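Local coordinates for protein Epf (Streptococcus pyogenes, PDB 4ES8) that acts as a cell-surface adhesin, binding to cells through an N-terminal domain that contains a carbohydrate-binding module, at residues 41-47 / 96-102; 52-56 / 137-141. All blocks are in the same frame, centred on the assembly; numbering follows the deposited sequence. Where two conformers were deposited one is given.

Contact 1 of 2, residues 41-47 / 96-102; sequences GRFFSKG and PYSVAFK. With ACT (acetate ion), chain D.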
ATOM      1  N   GLY A  41      14.462   6.257   4.919  1.00  6.63           N
ATOM      2  CA  GLY A  41      14.695   6.567   6.325  1.00  6.08           C
ATOM      3  C   GLY A  41      15.641   5.563   6.955  1.00  8.82           C
ATOM      4  O   GLY A  41      15.739   4.403   6.523  1.00  7.79           O
ATOM      5  N   ARG A  42      16.313   5.998   8.013  1.00  6.62           N
ATOM      6  CA  ARG A  42      17.323   5.210   8.700  1.00  5.30           C
ATOM      7  C   ARG A  42      17.208   5.581  10.177  1.00  8.63           C
ATOM      8  O   ARG A  42      17.199   6.765  10.521  1.00  7.10           O
ATOM      9  CB  ARG A  42      18.725   5.509   8.115  1.00  4.56           C
ATOM     10  CG  ARG A  42      18.932   7.006   7.830  1.00  7.36           C
ATOM     11  CD  ARG A  42      20.292   7.247   7.197  1.00  6.86           C
ATOM     12  NE  ARG A  42      20.277   8.500   6.446  1.00  7.73           N
ATOM     13  CZ  ARG A  42      20.898   9.611   6.832  1.00 10.83           C
ATOM     14  NH1 ARG A  42      21.532   9.658   8.008  1.00  8.74           N
ATOM     15  NH2 ARG A  42      20.838  10.706   6.080  1.00  8.89           N
ATOM     16  N   PHE A  43      17.014   4.574  11.031  1.00  5.11           N
ATOM     17  CA  PHE A  43      16.716   4.830  12.444  1.00  4.20           C
ATOM     18  C   PHE A  43      17.385   3.823  13.341  1.00  7.22           C
ATOM     19  O   PHE A  43      17.800   2.762  12.867  1.00  7.30           O
ATOM     20  CB  PHE A  43      15.192   4.679  12.655  1.00  6.34           C
ATOM     21  CG  PHE A  43      14.317   5.554  11.787  1.00  5.62           C
ATOM     22  CD1 PHE A  43      13.932   5.137  10.512  1.00  6.48           C
ATOM     23  CD2 PHE A  43      13.906   6.808  12.227  1.00  7.15           C
ATOM     24  CE1 PHE A  43      13.124   5.948   9.699  1.00  7.23           C
ATOM     25  CE2 PHE A  43      13.110   7.631  11.408  1.00  9.64           C
ATOM     26  CZ  PHE A  43      12.724   7.196  10.150  1.00  8.32           C
ATOM     27  N   PHE A  44      17.403   4.098  14.664  1.00  6.10           N
ATOM     28  CA  PHE A  44      17.936   3.117  15.586  1.00  5.34           C
ATOM     29  C   PHE A  44      17.221   3.217  16.903  1.00  8.47           C
ATOM     30  O   PHE A  44      16.536   4.211  17.186  1.00  6.83           O
ATOM     31  CB  PHE A  44      19.464   3.276  15.786  1.00  6.43           C
ATOM     32  CG  PHE A  44      19.805   4.532  16.557  1.00  6.21           C
ATOM     33  CD1 PHE A  44      19.867   5.767  15.914  1.00  7.99           C
ATOM     34  CD2 PHE A  44      20.110   4.474  17.908  1.00  7.78           C
ATOM     35  CE1 PHE A  44      20.185   6.939  16.630  1.00  8.29           C
ATOM     36  CE2 PHE A  44      20.428   5.645  18.632  1.00  9.89           C
ATOM     37  CZ  PHE A  44      20.467   6.864  17.981  1.00  8.07           C
ATOM     38  N   SER A  45      17.404   2.184  17.720  1.00  5.97           N
ATOM     39  CA  SER A  45      16.838   2.133  19.059  1.00  5.63           C
ATOM     40  C   SER A  45      17.797   1.458  20.017  1.00  9.12           C
ATOM     41  O   SER A  45      17.983   0.239  19.947  1.00  7.80           O
ATOM     42  CB  SER A  45      15.509   1.388  19.056  1.00  7.15           C
ATOM     43  OG  SER A  45      14.969   1.347  20.374  1.00  9.96           O
ATOM     44  N   LYS A  46      18.444   2.237  20.890  1.00  6.61           N
ATOM     45  CA  LYS A  46      19.324   1.620  21.887  1.00  6.42           C
ATOM     46  C   LYS A  46      18.456   0.865  22.883  1.00 10.96           C
ATOM     47  O   LYS A  46      17.403   1.366  23.325  1.00 11.80           O
ATOM     48  CB  LYS A  46      20.164   2.688  22.591  1.00  7.85           C
ATOM     49  CG  LYS A  46      21.253   3.243  21.676  1.00  9.24           C
ATOM     50  CD  LYS A  46      22.169   4.247  22.368  1.00  8.43           C
ATOM     51  CE  LYS A  46      23.172   3.547  23.261  1.00 16.57           C
ATOM     52  NZ  LYS A  46      24.052   2.619  22.466  1.00 17.88           N
ATOM     53  N   GLY A  47      18.868  -0.361  23.207  1.00  8.64           N
ATOM     54  CA  GLY A  47      18.058  -1.221  24.071  1.00  8.64           C
ATOM     55  C   GLY A  47      16.944  -1.952  23.329  1.00 12.62           C
ATOM     56  O   GLY A  47      16.184  -2.703  23.949  1.00 11.94           O
ATOM     57  N   PRO A  96      21.120  -4.986  23.984  1.00 10.80           N
ATOM     58  CA  PRO A  96      20.397  -5.070  22.695  1.00  9.32           C
ATOM     59  C   PRO A  96      20.378  -3.728  21.965  1.00 10.15           C
ATOM     60  O   PRO A  96      20.413  -2.658  22.587  1.00  8.84           O
ATOM     61  CB  PRO A  96      18.973  -5.518  23.086  1.00 11.66           C
ATOM     62  CG  PRO A  96      19.014  -5.813  24.579  1.00 18.22           C
ATOM     63  CD  PRO A  96      20.188  -5.055  25.127  1.00 13.54           C
ATOM     64  N   TYR A  97      20.354  -3.802  20.633  1.00  7.29           N
ATOM     65  CA  TYR A  97      20.395  -2.615  19.783  1.00  6.21           C
ATOM     66  C   TYR A  97      19.720  -2.935  18.468  1.00  9.19           C
ATOM     67  O   TYR A  97      19.898  -4.039  17.947  1.00  8.74           O
ATOM     68  CB  TYR A  97      21.855  -2.222  19.572  1.00  7.53           C
ATOM     69  CG  TYR A  97      22.079  -1.061  18.636  1.00  8.47           C
ATOM     70  CD1 TYR A  97      21.892   0.248  19.064  1.00  9.34           C
ATOM     71  CD2 TYR A  97      22.579  -1.262  17.350  1.00  9.06           C
ATOM     72  CE1 TYR A  97      22.156   1.328  18.222  1.00 10.12           C
ATOM     73  CE2 TYR A  97      22.804  -0.197  16.487  1.00  9.29           C
ATOM     74  CZ  TYR A  97      22.600   1.100  16.932  1.00 12.60           C
ATOM     75  OH  TYR A  97      22.868   2.172  16.115  1.00  8.94           O
ATOM     76  N   SER A  98      18.969  -1.975  17.923  1.00  6.52           N
ATOM     77  CA  SER A  98      18.267  -2.220  16.681  1.00  5.66           C
ATOM     78  C   SER A  98      18.429  -1.095  15.681  1.00  7.15           C
ATOM     79  O   SER A  98      18.360   0.076  16.066  1.00  7.89           O
ATOM     80  CB  SER A  98      16.774  -2.431  16.951  1.00  6.51           C
ATOM     81  OG  SER A  98      16.008  -2.449  15.754  1.00  6.46           O
ATOM     82  N   VAL A  99      18.592  -1.463  14.395  1.00  6.09           N
ATOM     83  CA  VAL A  99      18.594  -0.510  13.271  1.00  6.44           C
ATOM     84  C   VAL A  99      17.332  -0.792  12.446  1.00  9.20           C
ATOM     85  O   VAL A  99      17.012  -1.956  12.186  1.00  9.07           O
ATOM     86  CB  VAL A  99      19.874  -0.627  12.402  1.00  9.26           C
ATOM     87  CG1 VAL A  99      19.762   0.205  11.126  1.00  9.48           C
ATOM     88  CG2 VAL A  99      21.111  -0.230  13.201  1.00  9.43           C
ATOM     89  N   ALA A 100      16.631   0.259  12.011  1.00  6.59           N
ATOM     90  CA  ALA A 100      15.457   0.088  11.161  1.00  6.69           C
ATOM     91  C   ALA A 100      15.563   1.007   9.980  1.00  7.96           C
ATOM     92  O   ALA A 100      16.028   2.149  10.121  1.00  8.33           O
ATOM     93  CB  ALA A 100      14.186   0.380  11.930  1.00  7.90           C
ATOM     94  N   PHE A 101      15.078   0.536   8.836  1.00  4.39           N
ATOM     95  CA  PHE A 101      14.965   1.359   7.640  1.00  3.47           C
ATOM     96  C   PHE A 101      13.505   1.590   7.284  1.00  6.97           C
ATOM     97  O   PHE A 101      12.658   0.726   7.524  1.00  6.80           O
ATOM     98  CB  PHE A 101      15.654   0.674   6.450  1.00  4.66           C
ATOM     99  CG  PHE A 101      17.109   0.379   6.725  1.00  6.14           C
ATOM    100  CD1 PHE A 101      18.017   1.409   6.939  1.00  8.48           C
ATOM    101  CD2 PHE A 101      17.579  -0.932   6.739  1.00  7.26           C
ATOM    102  CE1 PHE A 101      19.358   1.136   7.209  1.00  8.47           C
ATOM    103  CE2 PHE A 101      18.916  -1.201   6.998  1.00  9.17           C
ATOM    104  CZ  PHE A 101      19.807  -0.166   7.211  1.00  7.75           C
ATOM    105  N   LYS A 102      13.204   2.736   6.670  1.00  5.36           N
ATOM    106  CA  LYS A 102      11.885   2.964   6.110  1.00  4.80           C
ATOM    107  C   LYS A 102      12.056   3.162   4.627  1.00  7.79           C
ATOM    108  O   LYS A 102      12.773   4.084   4.198  1.00  8.01           O
ATOM    109  CB  LYS A 102      11.169   4.175   6.753  1.00  7.99           C
ATOM    110  CG  LYS A 102      10.514   3.821   8.078  1.00  7.18           C
ATOM    111  CD  LYS A 102       9.669   4.998   8.603  1.00  8.00           C
ATOM    112  CE  LYS A 102       8.672   4.535   9.620  1.00  8.74           C
ATOM    113  NZ  LYS A 102       7.709   5.635   9.986  1.00  7.84           N
TER
HETATM  114  C   ACT D 502      22.581  13.042   8.207  1.00 12.95           C
HETATM  115  O   ACT D 502      21.772  13.161   7.262  1.00 10.81           O
HETATM  116  OXT ACT D 502      22.760  12.033   8.912  1.00 10.21           O
HETATM  117  CH3 ACT D 502      23.509  14.214   8.570  1.00 13.39           C
HETATM  118  O   HOH W   1      22.283   0.104  22.723  1.00 15.18           O
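Phe43 and Ala100 face each other as a hydrogen-bonded pair where strand 41-46 runs antiparallel to 97-102. Phe43 N gives to Ala100 O at 2.8 Å, and Ala100 N returns to Phe43 O at 2.9 Å. The same two-way exchange joins Gly41 to Lys102 and Ser45 to Ser98; past it, Gly47 N makes a weak bond to Pro96 O.

Arg42 turns its carbonyl to His55 N, and Phe44 exchanges two bonds with Val53. Tyr97, Val99 and Phe101 have backbone bonds to Val194, Ser192 and Leu190 of strand 186-194, and Val99 N also meets Tyr89 OH. On the side of the sheet carrying Phe43 and Ala100, Lys102 CG lies 3.7 Å from Phe43 CE1 before Lys102 NZ leaves for Ser135 O. Ser98 OG binds Tyr52 OH and Ser192 O, and Ser45 OG binds Ser51 O. On the other side, Tyr97 CE1 packs 3.8 Å from Phe44 CD2, with Tyr97 OH held by Ser76 OG.

The extended Arg42 chain carries its guanidinium away from Phe101 to an acetate, probably from the crystallisation liquor. Arg42 NH1 meets acetate OXT at 2.8 Å, nearly straight (176°), and Arg42 NH2 meets acetate O at 2.9 Å. Ile57 N also bonds the acetate; His55 O and Trp32 O take guanidinium bonds. Bonded on both flanks, the two strands are inner members of an antiparallel sheet in a beta-sandwich, the fold common among carbohydrate-binding modules.

Contact 2 of 2, residues 52-56 / 137-141; sequences YVFHL and FNKTT
Phe137, first of the loop residues, meets Phe54 rim to rim: Phe137 CE1 lies 3.5 Å from Phe54 CE1. The ring planes are only 10° from parallel, yet the centroids stand 5.8 Å apart and neither ring covers the other's face. Phe137 has CG anti to its backbone N (chi1 163°), which brings the end of the ring nearer to Phe54 than the direction of its CB alone would. The backbone then curls back, bringing Lys139 N over the centre of the Phe137 ring.

Asn138 and Lys139 make the turn without touching 52-56. Asn138 OD1 accepts from Thr140 OG1 at 2.6 Å, a short bond that ties the two ends of the turn together, while Lys139 NZ reaches back to Val34 O and Ala36 O.

From Thr140 onward backbone atoms share the packing with the Thr141 side chain. Thr140 O sits over one face of the Phe54 ring, toward the rim and 3.8 Å from Phe54 CD1. Thr141 CA lies over the ring too, 3.9 Å from the Phe54 centroid and 19° off the normal, a CH-pi contact. Thr141 O comes to 3.3 Å from Phe54 CB, and the Thr141 methyl CG2 rests 3.8 Å from Phe54 CE2. Leu56 adds its CD2 beside Thr141 CB at the exposed margin.

No hydrogen bond crosses between the two segments. Their fit depends on van der Waals contact and the ring face of Phe54, so it is set by shape, while the polar groups of the turn are tied mainly to the loop and its surroundings.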
ATOM      1  N   TYR A  52      12.087   4.571  18.072  1.00  6.76           N
ATOM      2  CA  TYR A  52      13.236   4.759  17.181  1.00  5.79           C
ATOM      3  C   TYR A  52      13.437   6.221  16.843  1.00  8.53           C
ATOM      4  O   TYR A  52      12.473   6.955  16.615  1.00  8.60           O
ATOM      5  CB  TYR A  52      12.981   4.005  15.854  1.00  6.59           C
ATOM      6  CG  TYR A  52      13.135   2.506  15.977  1.00  6.27           C
ATOM      7  CD1 TYR A  52      12.152   1.734  16.590  1.00  7.82           C
ATOM      8  CD2 TYR A  52      14.274   1.865  15.505  1.00  6.54           C
ATOM      9  CE1 TYR A  52      12.298   0.349  16.728  1.00  7.66           C
ATOM     10  CE2 TYR A  52      14.431   0.488  15.627  1.00  6.16           C
ATOM     11  CZ  TYR A  52      13.453  -0.265  16.265  1.00  6.97           C
ATOM     12  OH  TYR A  52      13.593  -1.632  16.384  1.00  7.39           O
ATOM     13  N   VAL A  53      14.709   6.614  16.723  1.00  7.32           N
ATOM     14  CA  VAL A  53      15.082   7.952  16.307  1.00  6.02           C
ATOM     15  C   VAL A  53      16.009   7.870  15.094  1.00  9.26           C
ATOM     16  O   VAL A  53      16.505   6.793  14.761  1.00  8.16           O
ATOM     17  CB  VAL A  53      15.746   8.769  17.439  1.00  7.99           C
ATOM     18  CG1 VAL A  53      14.830   8.882  18.656  1.00  8.34           C
ATOM     19  CG2 VAL A  53      17.111   8.181  17.805  1.00  8.60           C
ATOM     20  N   PHE A  54      16.232   9.000  14.433  1.00  6.95           N
ATOM     21  CA  PHE A  54      16.973   9.037  13.180  1.00  6.64           C
ATOM     22  C   PHE A  54      18.448   8.687  13.381  1.00  9.04           C
ATOM     23  O   PHE A  54      19.080   9.145  14.337  1.00  8.89           O
ATOM     24  CB  PHE A  54      16.793  10.413  12.521  1.00  7.91           C
ATOM     25  CG  PHE A  54      17.290  10.479  11.099  1.00  7.66           C
ATOM     26  CD1 PHE A  54      16.514   9.999  10.056  1.00  9.12           C
ATOM     27  CD2 PHE A  54      18.512  11.083  10.795  1.00  8.31           C
ATOM     28  CE1 PHE A  54      16.962  10.084   8.730  1.00  9.15           C
ATOM     29  CE2 PHE A  54      18.946  11.197   9.472  1.00 10.20           C
ATOM     30  CZ  PHE A  54      18.172  10.691   8.446  1.00  8.62           C
ATOM     31  N   HIS A  55      18.991   7.849  12.469  1.00  6.81           N
ATOM     32  CA  HIS A  55      20.355   7.332  12.506  1.00  6.71           C
ATOM     33  C   HIS A  55      21.261   8.241  11.694  1.00  9.25           C
ATOM     34  O   HIS A  55      21.441   8.069  10.479  1.00  8.30           O
ATOM     35  CB  HIS A  55      20.347   5.899  11.939  1.00  6.63           C
ATOM     36  CG  HIS A  55      21.655   5.156  11.895  1.00  7.76           C
ATOM     37  ND1 HIS A  55      22.707   5.551  11.065  1.00  8.47           N
ATOM     38  CD2 HIS A  55      22.007   4.003  12.516  1.00  8.82           C
ATOM     39  CE1 HIS A  55      23.661   4.640  11.234  1.00  8.55           C
ATOM     40  NE2 HIS A  55      23.288   3.684  12.084  1.00  9.21           N
ATOM     41  N   LEU A  56      21.847   9.235  12.378  1.00  7.26           N
ATOM     42  CA  LEU A  56      22.721  10.194  11.701  0.50  6.31           C
ATOM     43  C   LEU A  56      23.989   9.541  11.170  1.00  8.78           C
ATOM     44  O   LEU A  56      24.475   8.562  11.741  1.00  8.90           O
ATOM     45  CB  LEU A  56      23.096  11.349  12.632  0.50  5.92           C
ATOM     46  CG  LEU A  56      21.939  12.113  13.253  0.50  7.26           C
ATOM     47  CD1 LEU A  56      22.406  12.878  14.475  0.50  5.33           C
ATOM     48  CD2 LEU A  56      21.266  13.045  12.241  0.50  7.59           C
ATOM     49  N   PHE A 137       8.782   7.916   5.733  1.00  7.38           N
ATOM     50  CA  PHE A 137       9.917   8.707   6.212  1.00  6.63           C
ATOM     51  C   PHE A 137       9.626  10.132   5.735  1.00  9.28           C
ATOM     52  O   PHE A 137       9.287  10.332   4.560  1.00  9.19           O
ATOM     53  CB  PHE A 137      11.209   8.155   5.640  1.00  7.53           C
ATOM     54  CG  PHE A 137      12.390   9.106   5.716  1.00  8.22           C
ATOM     55  CD1 PHE A 137      12.787   9.652   6.940  1.00 10.53           C
ATOM     56  CD2 PHE A 137      13.157   9.378   4.588  1.00  8.59           C
ATOM     57  CE1 PHE A 137      13.906  10.492   7.018  1.00 10.04           C
ATOM     58  CE2 PHE A 137      14.278  10.210   4.670  1.00 11.20           C
ATOM     59  CZ  PHE A 137      14.638  10.766   5.885  1.00 10.57           C
ATOM     60  N   ASN A 138       9.656  11.084   6.664  1.00  9.47           N
ATOM     61  CA  ASN A 138       9.212  12.442   6.348  1.00  9.37           C
ATOM     62  C   ASN A 138      10.331  13.383   5.839  1.00 11.52           C
ATOM     63  O   ASN A 138      10.094  14.585   5.758  1.00 10.84           O
ATOM     64  CB  ASN A 138       8.465  13.046   7.559  1.00 10.28           C
ATOM     65  CG  ASN A 138       9.365  13.529   8.662  1.00 14.69           C
ATOM     66  OD1 ASN A 138      10.575  13.351   8.611  1.00 10.52           O
ATOM     67  ND2 ASN A 138       8.789  14.259   9.641  1.00 16.21           N
ATOM     68  N   LYS A 139      11.506  12.843   5.432  1.00  8.63           N
ATOM     69  CA  LYS A 139      12.576  13.614   4.808  1.00  7.30           C
ATOM     70  C   LYS A 139      13.104  14.722   5.765  1.00 11.98           C
ATOM     71  O   LYS A 139      13.396  15.856   5.339  1.00 13.14           O
ATOM     72  CB  LYS A 139      12.110  14.202   3.452  1.00 10.66           C
ATOM     73  CG  LYS A 139      11.512  13.139   2.538  1.00 19.85           C
ATOM     74  CD  LYS A 139      10.838  13.749   1.291  1.00 32.51           C
ATOM     75  CE  LYS A 139      11.824  14.204   0.245  1.00 40.44           C
ATOM     76  NZ  LYS A 139      12.835  13.159  -0.015  1.00 46.70           N
ATOM     77  N   THR A 140      13.257  14.359   7.049  1.00  9.02           N
ATOM     78  CA  THR A 140      13.873  15.225   8.052  1.00  7.97           C
ATOM     79  C   THR A 140      14.850  14.405   8.873  1.00 11.59           C
ATOM     80  O   THR A 140      14.631  13.197   9.049  1.00 12.22           O
ATOM     81  CB  THR A 140      12.846  15.913   8.976  1.00  9.69           C
ATOM     82  OG1 THR A 140      12.215  14.928   9.807  1.00 11.43           O
ATOM     83  CG2 THR A 140      11.778  16.710   8.210  1.00 11.25           C
ATOM     84  N   THR A 141      15.886  15.060   9.434  1.00  9.62           N
ATOM     85  CA  THR A 141      16.875  14.350  10.247  1.00  9.50           C
ATOM     86  C   THR A 141      16.411  14.183  11.701  1.00 12.36           C
ATOM     87  O   THR A 141      17.190  13.691  12.535  1.00 12.22           O
ATOM     88  CB  THR A 141      18.253  15.020  10.203  1.00 15.86           C
ATOM     89  OG1 THR A 141      18.101  16.371  10.642  1.00 16.11           O
ATOM     90  CG2 THR A 141      18.888  14.944   8.816  1.00 14.97           C
TER

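Strand 41-46 lies between strands 97-105 and 51-54: it pairs with the first in contact 1 and, along its other edge, with the second, which supplies one half of contact 2. The two contacts also touch directly, Arg42 O packing 3.3 Å from Phe54 CD1. Contact 1 is mostly buried inside the sheet and buries 580 Å², with regular backbone bonding as its main chemistry. Contact 2 lies at the margin, where strand 51-54 ends and the loop before strand 144-146 passes by; it is partly exposed, buries 195 Å² and is held by aromatic and apolar packing. The centres of contact 1 and contact 2 are about 10 Å apart.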